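Local coordinates for C381 turret protein (Sulfolobus turreted icosahedral virus, PDB 4IND) that probably builds the fivefold turrets that project from the capsid of this archaeal virus, at residues Gly176-Thr190 against Leu249-Ile262. Residues are numbered along the deposited sequence; the frame is centred on the assembly and turned at random.
With 2HP (dihydrogenphosphate ion), chain Y.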
# COMPACT_ATOMS: atom_id res chain seq x y z
N GLY A 176 11.68 -5.46 0.26
CA GLY A 176 11.86 -4.06 -0.10
C GLY A 176 13.27 -3.85 -0.60
O GLY A 176 14.07 -4.78 -0.63
N THR A 177 13.58 -2.63 -1.02
CA THR A 177 14.96 -2.26 -1.29
C THR A 177 15.35 -1.23 -0.25
O THR A 177 14.56 -0.35 0.10
CB THR A 177 15.10 -1.68 -2.71
OG1 THR A 177 14.70 -2.68 -3.66
CG2 THR A 177 16.55 -1.26 -2.98
N TYR A 178 16.57 -1.36 0.28
CA TYR A 178 17.01 -0.50 1.36
C TYR A 178 18.35 0.15 1.10
O TYR A 178 19.23 -0.44 0.47
CB TYR A 178 17.15 -1.32 2.63
CG TYR A 178 15.87 -1.95 3.11
CD1 TYR A 178 15.13 -1.37 4.14
CD2 TYR A 178 15.39 -3.12 2.55
CE1 TYR A 178 13.95 -1.96 4.60
CE2 TYR A 178 14.21 -3.72 3.00
CZ TYR A 178 13.50 -3.13 4.02
OH TYR A 178 12.34 -3.72 4.49
N ALA A 179 18.51 1.36 1.61
CA ALA A 179 19.81 2.01 1.65
C ALA A 179 20.39 1.75 3.03
O ALA A 179 19.69 1.86 4.04
CB ALA A 179 19.68 3.49 1.40
N ILE A 180 21.68 1.40 3.09
CA ILE A 180 22.38 1.34 4.36
C ILE A 180 23.51 2.35 4.27
O ILE A 180 24.41 2.22 3.44
CB ILE A 180 22.96 -0.04 4.59
CG1 ILE A 180 21.83 -1.06 4.71
CG2 ILE A 180 23.82 -0.04 5.85
CD1 ILE A 180 22.32 -2.51 4.73
N LYS A 181 23.42 3.39 5.09
CA LYS A 181 24.37 4.49 5.06
C LYS A 181 25.15 4.48 6.36
O LYS A 181 24.57 4.40 7.46
CB LYS A 181 23.65 5.83 4.85
CG LYS A 181 24.59 7.02 4.65
CD LYS A 181 23.84 8.35 4.66
CE LYS A 181 22.84 8.45 3.51
NZ LYS A 181 22.19 9.81 3.47
N MET A 182 26.47 4.56 6.26
CA MET A 182 27.29 4.61 7.45
C MET A 182 28.33 5.72 7.38
O MET A 182 29.41 5.54 6.81
CB MET A 182 27.93 3.24 7.69
CG MET A 182 26.90 2.13 7.78
SD MET A 182 27.55 0.47 7.52
CE MET A 182 28.89 0.46 8.71
N PRO A 183 28.00 6.89 7.94
CA PRO A 183 28.96 7.98 8.07
C PRO A 183 30.02 7.47 9.03
O PRO A 183 29.64 6.80 10.00
CB PRO A 183 28.15 9.09 8.76
CG PRO A 183 26.71 8.69 8.64
CD PRO A 183 26.70 7.20 8.58
N TYR A 184 31.29 7.74 8.77
CA TYR A 184 32.35 7.27 9.65
C TYR A 184 33.45 8.30 9.76
O TYR A 184 33.56 9.19 8.93
CB TYR A 184 32.95 5.96 9.12
CG TYR A 184 33.59 6.11 7.76
CD1 TYR A 184 34.88 6.62 7.63
CD2 TYR A 184 32.90 5.76 6.59
CE1 TYR A 184 35.48 6.77 6.39
CE2 TYR A 184 33.51 5.91 5.34
CZ TYR A 184 34.79 6.41 5.26
OH TYR A 184 35.39 6.57 4.04
N SER A 185 34.23 8.19 10.84
CA SER A 185 35.49 8.91 10.99
C SER A 185 36.52 7.89 11.44
O SER A 185 36.19 6.95 12.18
CB SER A 185 35.40 10.02 12.04
OG SER A 185 34.47 11.02 11.67
N TYR A 186 37.76 8.06 11.01
CA TYR A 186 38.82 7.17 11.46
C TYR A 186 40.04 7.94 11.88
O TYR A 186 40.25 9.10 11.49
CB TYR A 186 39.19 6.17 10.35
CG TYR A 186 39.83 6.84 9.16
CD1 TYR A 186 41.16 7.21 9.17
CD2 TYR A 186 39.09 7.12 8.03
CE1 TYR A 186 41.74 7.83 8.08
CE2 TYR A 186 39.65 7.72 6.94
CZ TYR A 186 40.98 8.08 6.96
OH TYR A 186 41.51 8.69 5.86
N ASN A 187 40.86 7.30 12.70
CA ASN A 187 42.18 7.82 13.02
C ASN A 187 43.20 6.71 12.82
O ASN A 187 43.22 5.72 13.55
CB ASN A 187 42.22 8.35 14.45
CG ASN A 187 43.58 8.87 14.83
OD1 ASN A 187 44.38 9.24 13.96
ND2 ASN A 187 43.88 8.90 16.13
N ASN A 188 44.04 6.86 11.80
CA ASN A 188 45.12 5.90 11.58
C ASN A 188 46.29 6.33 12.44
O ASN A 188 46.95 7.31 12.13
CB ASN A 188 45.52 5.86 10.11
CG ASN A 188 46.62 4.86 9.83
OD1 ASN A 188 47.03 4.10 10.70
ND2 ASN A 188 47.11 4.85 8.59
N THR A 189 46.53 5.66 13.54
CA THR A 189 47.62 6.09 14.39
C THR A 189 48.95 5.58 13.83
O THR A 189 50.00 5.88 14.36
CB THR A 189 47.40 5.64 15.82
OG1 THR A 189 47.24 4.22 15.82
CG2 THR A 189 46.13 6.29 16.38
N THR A 190 48.88 4.82 12.74
CA THR A 190 50.07 4.23 12.13
C THR A 190 50.59 5.08 10.98
O THR A 190 49.85 5.87 10.39
CB THR A 190 49.79 2.82 11.57
OG1 THR A 190 49.31 2.92 10.22
CG2 THR A 190 48.76 2.09 12.41
N LEU A 249 44.75 -3.65 14.59
CA LEU A 249 45.35 -2.89 13.49
C LEU A 249 45.84 -1.49 13.88
O LEU A 249 46.84 -1.02 13.36
CB LEU A 249 44.39 -2.80 12.30
CG LEU A 249 45.10 -2.44 10.99
CD1 LEU A 249 46.09 -3.51 10.64
CD2 LEU A 249 44.11 -2.24 9.86
N GLY A 250 45.13 -0.80 14.78
CA GLY A 250 45.55 0.53 15.18
C GLY A 250 44.89 1.64 14.37
O GLY A 250 45.42 2.75 14.23
N VAL A 251 43.72 1.32 13.82
CA VAL A 251 42.92 2.30 13.09
C VAL A 251 41.51 2.36 13.64
O VAL A 251 40.58 1.80 13.05
CB VAL A 251 42.85 1.97 11.60
CG1 VAL A 251 42.16 3.09 10.86
CG2 VAL A 251 44.24 1.73 11.03
N PRO A 252 41.32 3.06 14.77
CA PRO A 252 39.96 3.13 15.34
C PRO A 252 39.00 3.91 14.44
O PRO A 252 39.39 4.94 13.86
CB PRO A 252 40.16 3.86 16.66
CG PRO A 252 41.49 4.54 16.54
CD PRO A 252 42.33 3.68 15.65
N PHE A 253 37.78 3.41 14.31
CA PHE A 253 36.70 4.09 13.60
C PHE A 253 35.61 4.47 14.58
O PHE A 253 35.40 3.80 15.61
CB PHE A 253 36.08 3.18 12.52
CG PHE A 253 36.82 3.18 11.20
CD1 PHE A 253 36.24 3.75 10.07
CD2 PHE A 253 38.05 2.57 11.07
CE1 PHE A 253 36.91 3.73 8.84
CE2 PHE A 253 38.72 2.56 9.85
CZ PHE A 253 38.14 3.14 8.73
N THR A 254 34.89 5.54 14.25
CA THR A 254 33.62 5.84 14.89
C THR A 254 32.62 5.98 13.75
O THR A 254 32.92 6.61 12.75
CB THR A 254 33.67 7.16 15.66
OG1 THR A 254 34.74 7.11 16.61
CG2 THR A 254 32.35 7.38 16.40
N PHE A 255 31.45 5.36 13.87
CA PHE A 255 30.52 5.39 12.76
C PHE A 255 29.07 5.42 13.22
O PHE A 255 28.75 5.10 14.38
CB PHE A 255 30.79 4.23 11.79
CG PHE A 255 30.47 2.87 12.37
CD1 PHE A 255 29.24 2.26 12.14
CD2 PHE A 255 31.42 2.19 13.13
CE1 PHE A 255 28.96 1.00 12.68
CE2 PHE A 255 31.15 0.94 13.67
CZ PHE A 255 29.91 0.34 13.45
N GLY A 256 28.19 5.81 12.30
CA GLY A 256 26.77 5.84 12.54
C GLY A 256 26.13 4.79 11.66
O GLY A 256 26.82 4.11 10.89
N LEU A 257 24.82 4.62 11.78
CA LEU A 257 24.12 3.63 10.98
C LEU A 257 22.74 4.11 10.65
O LEU A 257 21.94 4.42 11.53
CB LEU A 257 24.02 2.30 11.74
CG LEU A 257 23.19 1.22 11.02
CD1 LEU A 257 23.88 0.78 9.75
CD2 LEU A 257 22.95 0.01 11.96
N GLU A 258 22.45 4.13 9.36
CA GLU A 258 21.16 4.57 8.87
C GLU A 258 20.69 3.46 7.92
O GLU A 258 21.40 3.09 6.98
CB GLU A 258 21.35 5.94 8.18
CG GLU A 258 20.15 6.62 7.56
CD GLU A 258 20.54 7.99 6.98
OE1 GLU A 258 21.01 8.84 7.76
OE2 GLU A 258 20.40 8.20 5.74
N VAL A 259 19.53 2.89 8.20
CA VAL A 259 18.93 1.88 7.33
C VAL A 259 17.52 2.33 7.00
O VAL A 259 16.72 2.55 7.90
CB VAL A 259 18.84 0.51 8.04
CG1 VAL A 259 18.34 -0.57 7.07
CG2 VAL A 259 20.19 0.13 8.63
N GLU A 260 17.22 2.48 5.72
CA GLU A 260 15.97 3.10 5.30
C GLU A 260 15.48 2.50 4.00
O GLU A 260 16.28 2.17 3.11
CB GLU A 260 16.17 4.61 5.14
CG GLU A 260 17.32 4.93 4.21
CD GLU A 260 18.04 6.22 4.55
OE1 GLU A 260 17.51 7.04 5.34
OE2 GLU A 260 19.16 6.43 4.04
N GLU A 261 14.16 2.36 3.87
CA GLU A 261 13.59 1.84 2.64
C GLU A 261 13.63 2.90 1.54
O GLU A 261 13.39 4.09 1.81
CB GLU A 261 12.14 1.39 2.88
CG GLU A 261 11.60 0.48 1.79
CD GLU A 261 10.17 0.01 2.05
OE1 GLU A 261 9.64 0.25 3.16
OE2 GLU A 261 9.57 -0.59 1.13
N ILE A 262 13.92 2.48 0.32
CA ILE A 262 13.92 3.39 -0.83
C ILE A 262 12.99 2.89 -1.94
O ILE A 262 12.59 1.72 -1.96
CB ILE A 262 15.34 3.59 -1.42
CG1 ILE A 262 15.88 2.28 -1.99
CG2 ILE A 262 16.28 4.20 -0.37
CD1 ILE A 262 17.04 2.48 -2.99
P 2HP Y . 19.93 12.07 5.55
O1 2HP Y . 20.43 12.61 4.18
O2 2HP Y . 18.52 11.58 5.46
O3 2HP Y . 19.81 13.18 6.55
O4 2HP Y . 20.89 10.95 6.04
O HOH W 1 11.23 -0.73 -1.08
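Tyr186 lays its CB on the face of the Phe253 ring, 3.5 Å from the centroid and almost over its centre, a CH-pi example of bump meeting hollow. Phe253 lies against the seam where Tyr184 and Tyr186 meet, and takes Tyr184 CD1 at its ring edge, 3.7 Å from Phe253 CE1. With CG of Tyr186 between backbone N and carbonyl carbon (chi1 66°), the tyrosine ring is carried on past Phe253; the three rings form an aromatic cluster extended by Phe199 and Phe226. Farther along this inner face, Leu257 CD1 sits in the notch where Met182 CG (3.9 Å) and Ile180 CG2 (4.0 Å) meet, touching both. The two strands are the central antiparallel pair of a four-stranded sheet in the second jelly roll. On the opposite face Lys181 and Glu258 run side by side to a dihydrogenphosphate: Lys181 NZ donates to its O4 (3.1 Å) and forms a salt bridge with Glu258 OE2 whose hydrogen bond is weak (3.3 Å). Glu258 OE2 lies 2.7 Å from Glu260 OE2, so one acid probably holds a proton; Glu260 OE1 pairs with Arg154. Lys181 NZ also donates to Asp235 O of the second subunit, and Lys181, Arg154 and that subunit's Glu237 N together hold the ion.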